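Local coordinates for protein diguanylate cyclase (Marinobacter aquaeolei VT8, PDB 3IGN) that probably makes cyclic di-GMP from two GTP molecules through its GGDEF domain, the part present here, which holds bound c-di-GMP product, at residues T21-F33 / L137-Q149. Numbering follows the deposited sequence.
Sequences TWENLVDAEYERF and LTETPENYMQWMQ
Tyr30 of helix 19-36 lies against Asn143 and Tyr144, where the loop gives way to helix 144-160. Tyr30 CB lies 3.8 Å from Tyr144 CB and also touches Trp147 CE3. A chi1 of 173°, turning CG away from the backbone N, lays one ring face against the Asn143-Tyr144 backbone: CG and CD2 meet Tyr144 N, CE2 meets Asn143 CA, and Tyr30 CZ is 3.5 Å from Asn143 N. Tyr30 CD1 rests 3.8 Å from Leu137 CD2. CE1 comes near Pro141 O and, more loosely, Pro141 CB; Tyr30 OH donates to Pro141 O (2.7 Å), 35° out of the carbonyl plane. A phenylalanine here would probably leave that carbonyl without its mate. In the GGDEF fold both helices pack on the same side of the central sheet, Trp22 and Trp147 against strand 40-47; the axes of segments 21-33 and 144-149 cross at 104°. Tyr144 fits as a knob among Glu23, Val26, Asp27 and Tyr30. Asp27 CB covers one face of the Tyr144 ring, 4.0 Å from the centroid. Tyr144 OH donates to Glu23 OE1 (2.9 Å) from the anti side, well out of the carboxylate plane; Glu23 OE2 salt-bridges Arg19. Leu137 CG sits over the Phe33 ring, 3.8 Å from its centroid.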
# COMPACT_ATOMS: atom_id res chain seq x y z
N THR A 21 5.85 7.52 10.96
CA THR A 21 7.17 6.95 10.69
C THR A 21 7.35 6.64 9.21
O THR A 21 8.40 6.91 8.63
CB THR A 21 7.39 5.65 11.48
OG1 THR A 21 7.14 5.89 12.87
CG2 THR A 21 8.83 5.17 11.31
N TRP A 22 6.32 6.05 8.60
CA TRP A 22 6.41 5.71 7.19
C TRP A 22 6.65 6.97 6.37
O TRP A 22 7.50 6.97 5.49
CB TRP A 22 5.15 5.00 6.72
CG TRP A 22 5.23 4.49 5.31
CD1 TRP A 22 5.95 3.42 4.86
CD2 TRP A 22 4.57 5.05 4.17
NE1 TRP A 22 5.77 3.27 3.50
CE2 TRP A 22 4.93 4.26 3.05
CE3 TRP A 22 3.71 6.14 3.98
CZ2 TRP A 22 4.46 4.53 1.76
CZ3 TRP A 22 3.24 6.41 2.69
CH2 TRP A 22 3.62 5.60 1.60
N GLU A 23 5.93 8.05 6.67
CA GLU A 23 6.10 9.29 5.93
C GLU A 23 7.52 9.85 6.09
O GLU A 23 8.07 10.43 5.15
CB GLU A 23 5.08 10.35 6.37
CG GLU A 23 3.74 10.24 5.64
CD GLU A 23 2.80 11.41 5.92
OE1 GLU A 23 3.28 12.49 6.29
OE2 GLU A 23 1.58 11.23 5.75
N ASN A 24 8.10 9.69 7.27
CA ASN A 24 9.46 10.16 7.48
C ASN A 24 10.40 9.40 6.55
O ASN A 24 11.37 9.97 6.04
CB ASN A 24 9.88 9.96 8.95
CG ASN A 24 11.31 10.38 9.20
OD1 ASN A 24 12.22 9.54 9.23
ND2 ASN A 24 11.53 11.68 9.38
N LEU A 25 10.11 8.12 6.33
CA LEU A 25 10.92 7.28 5.43
C LEU A 25 10.70 7.68 3.98
O LEU A 25 11.63 7.67 3.17
CB LEU A 25 10.56 5.80 5.63
CG LEU A 25 11.50 4.96 6.51
CD1 LEU A 25 12.00 5.77 7.69
CD2 LEU A 25 10.78 3.70 6.98
N VAL A 26 9.46 8.03 3.64
CA VAL A 26 9.16 8.49 2.28
C VAL A 26 9.96 9.76 2.01
O VAL A 26 10.56 9.93 0.95
CB VAL A 26 7.66 8.83 2.10
CG1 VAL A 26 7.41 9.45 0.73
CG2 VAL A 26 6.83 7.57 2.24
N ASP A 27 9.96 10.66 2.98
CA ASP A 27 10.69 11.92 2.86
C ASP A 27 12.19 11.64 2.72
O ASP A 27 12.88 12.30 1.93
CB ASP A 27 10.41 12.81 4.08
CG ASP A 27 11.02 14.20 3.95
OD1 ASP A 27 11.26 14.66 2.82
OD2 ASP A 27 11.24 14.83 5.00
N ALA A 28 12.70 10.67 3.47
CA ALA A 28 14.12 10.33 3.41
C ALA A 28 14.47 9.79 2.02
O ALA A 28 15.51 10.14 1.46
CB ALA A 28 14.47 9.30 4.48
N GLU A 29 13.61 8.93 1.48
CA GLU A 29 13.87 8.38 0.15
C GLU A 29 13.79 9.48 -0.92
O GLU A 29 14.56 9.47 -1.88
CB GLU A 29 12.90 7.25 -0.17
CG GLU A 29 13.22 6.46 -1.45
CD GLU A 29 14.54 5.70 -1.38
OE1 GLU A 29 14.91 5.20 -0.29
OE2 GLU A 29 15.21 5.55 -2.42
N TYR A 30 12.86 10.41 -0.74
CA TYR A 30 12.70 11.53 -1.67
C TYR A 30 13.99 12.36 -1.73
O TYR A 30 14.46 12.70 -2.81
CB TYR A 30 11.53 12.43 -1.22
CG TYR A 30 11.39 13.70 -2.03
CD1 TYR A 30 10.75 13.69 -3.27
CD2 TYR A 30 11.94 14.90 -1.58
CE1 TYR A 30 10.67 14.84 -4.05
CE2 TYR A 30 11.87 16.06 -2.35
CZ TYR A 30 11.23 16.02 -3.59
OH TYR A 30 11.21 17.14 -4.38
N GLU A 31 14.55 12.69 -0.57
CA GLU A 31 15.79 13.48 -0.54
C GLU A 31 16.98 12.70 -1.09
O GLU A 31 17.89 13.28 -1.68
CB GLU A 31 16.10 13.96 0.89
CG GLU A 31 15.19 15.08 1.37
CD GLU A 31 15.29 16.34 0.51
OE1 GLU A 31 16.33 16.55 -0.16
OE2 GLU A 31 14.32 17.13 0.51
N ARG A 32 16.97 11.38 -0.92
CA ARG A 32 18.03 10.54 -1.45
C ARG A 32 17.97 10.62 -2.97
O ARG A 32 18.99 10.74 -3.64
CB ARG A 32 17.87 9.09 -0.99
CG ARG A 32 19.03 8.16 -1.38
CD ARG A 32 18.89 6.80 -0.68
NE ARG A 32 19.89 5.83 -1.14
CZ ARG A 32 20.46 4.93 -0.35
NH1 ARG A 32 20.14 4.87 0.93
NH2 ARG A 32 21.39 4.11 -0.84
N PHE A 33 16.75 10.58 -3.50
CA PHE A 33 16.53 10.69 -4.95
C PHE A 33 16.98 12.06 -5.47
O PHE A 33 17.64 12.15 -6.51
CB PHE A 33 15.05 10.50 -5.30
CG PHE A 33 14.71 10.89 -6.72
CD1 PHE A 33 14.86 9.98 -7.77
CD2 PHE A 33 14.31 12.20 -7.01
CE1 PHE A 33 14.61 10.36 -9.09
CE2 PHE A 33 14.05 12.59 -8.33
CZ PHE A 33 14.21 11.67 -9.37
N LEU A 137 9.18 8.08 -8.79
CA LEU A 137 9.59 9.46 -8.56
C LEU A 137 10.37 10.05 -9.73
O LEU A 137 11.31 9.44 -10.23
CB LEU A 137 10.43 9.53 -7.28
CG LEU A 137 10.92 10.89 -6.79
CD1 LEU A 137 9.76 11.86 -6.61
CD2 LEU A 137 11.66 10.70 -5.46
N THR A 138 9.95 11.23 -10.16
CA THR A 138 10.61 11.96 -11.25
C THR A 138 11.12 13.25 -10.62
O THR A 138 10.97 13.46 -9.42
CB THR A 138 9.63 12.33 -12.38
OG1 THR A 138 8.78 13.40 -11.94
CG2 THR A 138 8.77 11.14 -12.75
N GLU A 139 11.73 14.12 -11.41
CA GLU A 139 12.23 15.38 -10.88
C GLU A 139 11.12 16.40 -10.64
O GLU A 139 11.34 17.43 -10.01
CB GLU A 139 13.25 16.01 -11.84
CG GLU A 139 14.60 15.31 -11.89
CD GLU A 139 15.59 16.06 -12.77
OE1 GLU A 139 15.37 17.26 -13.01
OE2 GLU A 139 16.60 15.45 -13.19
N THR A 140 9.91 16.11 -11.11
CA THR A 140 8.83 17.08 -10.95
C THR A 140 8.34 17.37 -9.53
O THR A 140 8.32 18.53 -9.12
CB THR A 140 7.64 16.72 -11.86
OG1 THR A 140 8.12 16.54 -13.20
CG2 THR A 140 6.60 17.83 -11.86
N PRO A 141 7.94 16.35 -8.76
CA PRO A 141 7.46 16.61 -7.39
C PRO A 141 8.45 17.48 -6.61
O PRO A 141 9.63 17.15 -6.57
CB PRO A 141 7.33 15.22 -6.79
CG PRO A 141 6.98 14.38 -7.98
CD PRO A 141 7.91 14.90 -9.05
N GLU A 142 7.98 18.55 -5.98
CA GLU A 142 8.88 19.44 -5.25
C GLU A 142 9.10 19.09 -3.77
O GLU A 142 9.90 19.75 -3.08
CB GLU A 142 8.40 20.88 -5.38
CG GLU A 142 8.07 21.25 -6.81
CD GLU A 142 8.15 22.74 -7.08
OE1 GLU A 142 8.10 23.53 -6.11
OE2 GLU A 142 8.24 23.12 -8.26
N ASN A 143 8.38 18.10 -3.29
CA ASN A 143 8.54 17.61 -1.92
C ASN A 143 7.92 16.22 -1.88
O ASN A 143 7.22 15.82 -2.82
CB ASN A 143 7.89 18.56 -0.90
CG ASN A 143 6.42 18.75 -1.13
OD1 ASN A 143 5.66 17.79 -1.19
ND2 ASN A 143 6.00 20.00 -1.27
N TYR A 144 8.17 15.46 -0.82
CA TYR A 144 7.67 14.09 -0.77
C TYR A 144 6.16 13.95 -0.81
O TYR A 144 5.65 12.92 -1.21
CB TYR A 144 8.21 13.36 0.46
CG TYR A 144 7.45 13.60 1.74
CD1 TYR A 144 7.71 14.72 2.53
CD2 TYR A 144 6.48 12.70 2.16
CE1 TYR A 144 7.02 14.93 3.73
CE2 TYR A 144 5.78 12.90 3.35
CZ TYR A 144 6.05 14.02 4.13
OH TYR A 144 5.37 14.20 5.30
N MSE A 145 5.45 14.99 -0.39
CA MSE A 145 4.00 14.91 -0.37
C MSE A 145 3.41 14.99 -1.77
O MSE A 145 2.38 14.39 -2.05
CB MSE A 145 3.44 15.99 0.54
CG MSE A 145 3.90 15.77 1.96
SE MSE A 145 3.05 16.94 3.21
CE MSE A 145 1.36 16.00 3.33
N GLN A 146 4.09 15.70 -2.67
CA GLN A 146 3.61 15.79 -4.05
C GLN A 146 3.85 14.45 -4.74
O GLN A 146 3.14 14.09 -5.68
CB GLN A 146 4.32 16.94 -4.78
CG GLN A 146 3.82 18.31 -4.32
CD GLN A 146 4.55 19.47 -4.99
OE1 GLN A 146 5.20 19.30 -6.02
NE2 GLN A 146 4.43 20.66 -4.40
N TRP A 147 4.84 13.70 -4.26
CA TRP A 147 5.15 12.38 -4.79
C TRP A 147 4.01 11.45 -4.33
O TRP A 147 3.47 10.66 -5.10
CB TRP A 147 6.50 11.91 -4.23
CG TRP A 147 6.92 10.52 -4.63
CD1 TRP A 147 6.51 9.81 -5.73
CD2 TRP A 147 7.90 9.70 -3.97
NE1 TRP A 147 7.17 8.61 -5.80
CE2 TRP A 147 8.02 8.51 -4.73
CE3 TRP A 147 8.67 9.85 -2.81
CZ2 TRP A 147 8.90 7.48 -4.37
CZ3 TRP A 147 9.55 8.81 -2.45
CH2 TRP A 147 9.65 7.65 -3.23
N MSE A 148 3.66 11.55 -3.05
CA MSE A 148 2.59 10.73 -2.51
C MSE A 148 1.28 11.04 -3.24
O MSE A 148 0.45 10.15 -3.47
CB MSE A 148 2.43 11.01 -1.01
CG MSE A 148 3.57 10.47 -0.18
SE MSE A 148 3.23 10.69 1.72
CE MSE A 148 1.49 9.87 1.78
N GLN A 149 1.10 12.31 -3.60
CA GLN A 149 -0.10 12.74 -4.30
C GLN A 149 -0.24 12.02 -5.63
O GLN A 149 -1.33 11.62 -6.00
CB GLN A 149 -0.07 14.25 -4.52
CG GLN A 149 -1.28 14.78 -5.28
CD GLN A 149 -1.43 16.28 -5.16
OE1 GLN A 149 -0.76 16.93 -4.35
NE2 GLN A 149 -2.33 16.86 -5.96
O HOH W 1 10.00 16.78 1.02